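Local coordinates for protein leucine--tRNA ligase (Agrobacterium radiobacter, PDB 5AH5) that probably attaches leucine to its cognate tRNA at the expense of ATP, as a class I aminoacyl-tRNA synthetase, and is linked to toxic moiety 84 resistance, at residues B[14-19]-B[718-723]. Sequence-based numbering, arbitrary orientation.
Sequences QKWDEK and FAPHIS
Trp16 reaches from its helix across to the first turn of the helix that begins at Pro720, and its six-membered ring ends against Pro720 and His721. All three residues are buried, and the long, flat indole suits a separation of 10.0 Å between the CA atoms of Trp16 and His721, the closest CA pair. With CG anti to its own carbonyl carbon (chi1 -60°), the indole projects off the helix, and its far edge does the touching. CH2 sits over one face of the imidazole, off toward the rim, 3.5 Å from His721 CD2, while the two ring planes are inclined at 56°, an oblique pairing. Beside it, Pro720 CB approaches Trp16 CH2 at 3.6 Å. The carbonyl Pro720 O lies at the indole edge, near its plane, 3.5 Å from Trp16 CZ2. Proline fits the first turn of a helix, where its missing N-H costs no bond; Ala719 just before it is the N-cap, and its carbonyl O accepts hydrogen bonds from both the backbone N and the OG of Ser723. The contact joins the N-terminal helix 5-19, in the class I synthetase part of the chain, to helix 720-729 of the anticodon-binding part, almost 700 residues away. The polar ring atoms are bonded to residues beyond the contact: Trp16 NE1 to Glu724, His721 ND1 to Asp593 and NE2 to Gln13, which fixes how the imidazole is turned. Arg62 adds a cation-pi contact to the indole. The side of 14-19 turned away from Trp16 is loose. Gln14, Asp17, Glu18 and Lys19 are exposed, and none of their side chains comes within 9 Å of 718-723; charged and polar chains suit this solvent side, where Lys15 NZ makes a long salt bridge of 3.6 Å to Glu18 OE2.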
ATOM      1  N   GLN B  14      -2.698  -2.715  30.164  1.00 33.86           N
ATOM      2  CA  GLN B  14      -3.929  -2.310  30.821  1.00 36.57           C
ATOM      3  C   GLN B  14      -3.832  -0.842  31.287  1.00 37.94           C
ATOM      4  O   GLN B  14      -4.765  -0.028  31.106  1.00 33.81           O
ATOM      5  CB  GLN B  14      -4.271  -3.294  31.921  1.00 39.42           C
ATOM      6  CG  GLN B  14      -5.751  -3.279  32.222  1.00 46.39           C
ATOM      7  CD  GLN B  14      -6.006  -3.334  33.670  1.00 52.08           C
ATOM      8  OE1 GLN B  14      -5.997  -4.408  34.273  1.00 56.17           O
ATOM      9  NE2 GLN B  14      -6.225  -2.169  34.260  1.00 59.34           N
ATOM     10  N   LYS B  15      -2.645  -0.450  31.747  1.00 37.34           N
ATOM     11  CA  LYS B  15      -2.417   0.962  32.127  1.00 32.50           C
ATOM     12  C   LYS B  15      -2.691   1.907  30.977  1.00 29.97           C
ATOM     13  O   LYS B  15      -3.392   2.941  31.132  1.00 27.69           O
ATOM     14  CB  LYS B  15      -0.987   1.133  32.626  1.00 36.90           C
ATOM     15  CG  LYS B  15      -0.711   0.468  33.964  1.00 42.21           C
ATOM     16  CD  LYS B  15      -1.678   0.975  35.013  1.00 47.19           C
ATOM     17  CE  LYS B  15      -1.079   0.926  36.390  1.00 49.94           C
ATOM     18  NZ  LYS B  15      -2.080   0.474  37.369  1.00 56.36           N
ATOM     19  N   TRP B  16      -2.153   1.567  29.800  1.00 29.51           N
ATOM     20  CA  TRP B  16      -2.374   2.389  28.565  1.00 30.99           C
ATOM     21  C   TRP B  16      -3.888   2.453  28.202  1.00 30.54           C
ATOM     22  O   TRP B  16      -4.413   3.527  27.885  1.00 32.91           O
ATOM     23  CB  TRP B  16      -1.623   1.860  27.349  1.00 29.78           C
ATOM     24  CG  TRP B  16      -0.142   1.797  27.449  1.00 32.53           C
ATOM     25  CD1 TRP B  16       0.691   2.743  28.010  1.00 32.89           C
ATOM     26  CD2 TRP B  16       0.709   0.778  26.943  1.00 30.82           C
ATOM     27  NE1 TRP B  16       1.968   2.340  27.931  1.00 31.98           N
ATOM     28  CE2 TRP B  16       2.029   1.140  27.283  1.00 31.46           C
ATOM     29  CE3 TRP B  16       0.494  -0.397  26.231  1.00 28.55           C
ATOM     30  CZ2 TRP B  16       3.143   0.357  26.940  1.00 32.46           C
ATOM     31  CZ3 TRP B  16       1.583  -1.203  25.918  1.00 30.90           C
ATOM     32  CH2 TRP B  16       2.918  -0.810  26.257  1.00 30.68           C
ATOM     33  N   ASP B  17      -4.546   1.293  28.232  1.00 32.43           N
ATOM     34  CA  ASP B  17      -6.023   1.184  28.037  1.00 33.07           C
ATOM     35  C   ASP B  17      -6.717   2.152  29.002  1.00 28.61           C
ATOM     36  O   ASP B  17      -7.428   3.059  28.566  1.00 28.50           O
ATOM     37  CB  ASP B  17      -6.570  -0.239  28.298  1.00 37.88           C
ATOM     38  CG  ASP B  17      -6.063  -1.303  27.299  1.00 46.45           C
ATOM     39  OD1 ASP B  17      -5.850  -0.951  26.120  1.00 66.81           O
ATOM     40  OD2 ASP B  17      -5.903  -2.516  27.675  1.00 52.27           O
ATOM     41  N   GLU B  18      -6.438   2.027  30.293  1.00 31.28           N
ATOM     42  CA  GLU B  18      -7.178   2.812  31.253  1.00 39.57           C
ATOM     43  C   GLU B  18      -6.940   4.291  31.150  1.00 41.00           C
ATOM     44  O   GLU B  18      -7.898   5.064  31.329  1.00 38.54           O
ATOM     45  CB  GLU B  18      -7.194   2.218  32.676  1.00 46.84           C
ATOM     46  CG  GLU B  18      -5.923   2.085  33.468  1.00 54.51           C
ATOM     47  CD  GLU B  18      -6.013   0.973  34.545  1.00 63.13           C
ATOM     48  OE1 GLU B  18      -6.989   0.162  34.493  1.00 51.47           O
ATOM     49  OE2 GLU B  18      -5.094   0.875  35.419  1.00 62.16           O
ATOM     50  N   LYS B  19      -5.754   4.714  30.702  1.00 38.18           N
ATOM     51  CA  LYS B  19      -5.545   6.160  30.419  1.00 36.16           C
ATOM     52  C   LYS B  19      -6.061   6.592  29.087  1.00 33.84           C
ATOM     53  O   LYS B  19      -6.028   7.769  28.802  1.00 32.64           O
ATOM     54  CB  LYS B  19      -4.056   6.557  30.521  1.00 43.50           C
ATOM     55  CG  LYS B  19      -3.544   6.607  31.945  1.00 52.09           C
ATOM     56  CD  LYS B  19      -3.821   7.950  32.620  1.00 56.09           C
ATOM     57  CE  LYS B  19      -3.614   7.880  34.137  1.00 55.79           C
ATOM     58  NZ  LYS B  19      -4.381   6.778  34.775  1.00 53.79           N
ATOM     59  N   PHE B 718       9.528   1.924  20.492  1.00 25.75           N
ATOM     60  CA  PHE B 718      10.102   0.674  20.001  1.00 25.25           C
ATOM     61  C   PHE B 718       9.878  -0.450  20.937  1.00 25.42           C
ATOM     62  O   PHE B 718       9.586  -1.573  20.504  1.00 26.70           O
ATOM     63  CB  PHE B 718      11.673   0.817  19.729  1.00 26.20           C
ATOM     64  CG  PHE B 718      11.992   1.951  18.836  1.00 23.15           C
ATOM     65  CD1 PHE B 718      11.933   1.802  17.491  1.00 23.34           C
ATOM     66  CD2 PHE B 718      12.295   3.196  19.375  1.00 27.99           C
ATOM     67  CE1 PHE B 718      12.193   2.848  16.659  1.00 26.61           C
ATOM     68  CE2 PHE B 718      12.541   4.269  18.549  1.00 24.24           C
ATOM     69  CZ  PHE B 718      12.500   4.093  17.195  1.00 26.71           C
ATOM     70  N   ALA B 719      10.111  -0.177  22.210  1.00 24.67           N
ATOM     71  CA  ALA B 719      10.020  -1.171  23.279  1.00 26.46           C
ATOM     72  C   ALA B 719       9.178  -0.590  24.415  1.00 25.94           C
ATOM     73  O   ALA B 719       9.646  -0.348  25.534  1.00 28.66           O
ATOM     74  CB  ALA B 719      11.371  -1.621  23.776  1.00 28.38           C
ATOM     75  N   PRO B 720       7.876  -0.405  24.149  1.00 28.67           N
ATOM     76  CA  PRO B 720       6.989   0.352  25.051  1.00 29.88           C
ATOM     77  C   PRO B 720       6.741  -0.203  26.415  1.00 27.82           C
ATOM     78  O   PRO B 720       6.566   0.570  27.359  1.00 30.29           O
ATOM     79  CB  PRO B 720       5.656   0.452  24.242  1.00 30.00           C
ATOM     80  CG  PRO B 720       5.686  -0.710  23.355  1.00 29.07           C
ATOM     81  CD  PRO B 720       7.170  -0.737  22.909  1.00 29.68           C
ATOM     82  N   HIS B 721       6.758  -1.511  26.553  1.00 27.47           N
ATOM     83  CA  HIS B 721       6.447  -2.164  27.832  1.00 28.95           C
ATOM     84  C   HIS B 721       7.599  -2.068  28.835  1.00 30.75           C
ATOM     85  O   HIS B 721       7.428  -1.688  30.009  1.00 27.55           O
ATOM     86  CB  HIS B 721       6.111  -3.679  27.641  1.00 31.94           C
ATOM     87  CG  HIS B 721       5.045  -3.946  26.608  1.00 29.89           C
ATOM     88  ND1 HIS B 721       5.317  -4.047  25.258  1.00 27.60           N
ATOM     89  CD2 HIS B 721       3.712  -4.160  26.746  1.00 29.41           C
ATOM     90  CE1 HIS B 721       4.198  -4.315  24.614  1.00 28.15           C
ATOM     91  NE2 HIS B 721       3.204  -4.342  25.488  1.00 28.09           N
ATOM     92  N   ILE B 722       8.771  -2.493  28.371  1.00 30.17           N
ATOM     93  CA  ILE B 722      10.001  -2.369  29.155  1.00 32.11           C
ATOM     94  C   ILE B 722      10.249  -0.911  29.518  1.00 26.41           C
ATOM     95  O   ILE B 722      10.742  -0.592  30.572  1.00 25.80           O
ATOM     96  CB  ILE B 722      11.207  -2.920  28.338  1.00 38.44           C
ATOM     97  CG1 ILE B 722      11.403  -4.395  28.689  1.00 45.06           C
ATOM     98  CG2 ILE B 722      12.496  -2.148  28.598  1.00 43.10           C
ATOM     99  CD1 ILE B 722      12.041  -5.234  27.577  1.00 45.10           C
ATOM    100  N   SER B 723       9.929  -0.025  28.626  1.00 29.06           N
ATOM    101  CA  SER B 723      10.109   1.397  28.902  1.00 29.51           C
ATOM    102  C   SER B 723       9.260   1.911  30.050  1.00 33.88           C
ATOM    103  O   SER B 723       9.756   2.704  30.859  1.00 27.34           O
ATOM    104  CB  SER B 723       9.862   2.203  27.657  1.00 30.47           C
ATOM    105  OG  SER B 723      10.878   1.901  26.721  1.00 30.81           O
TER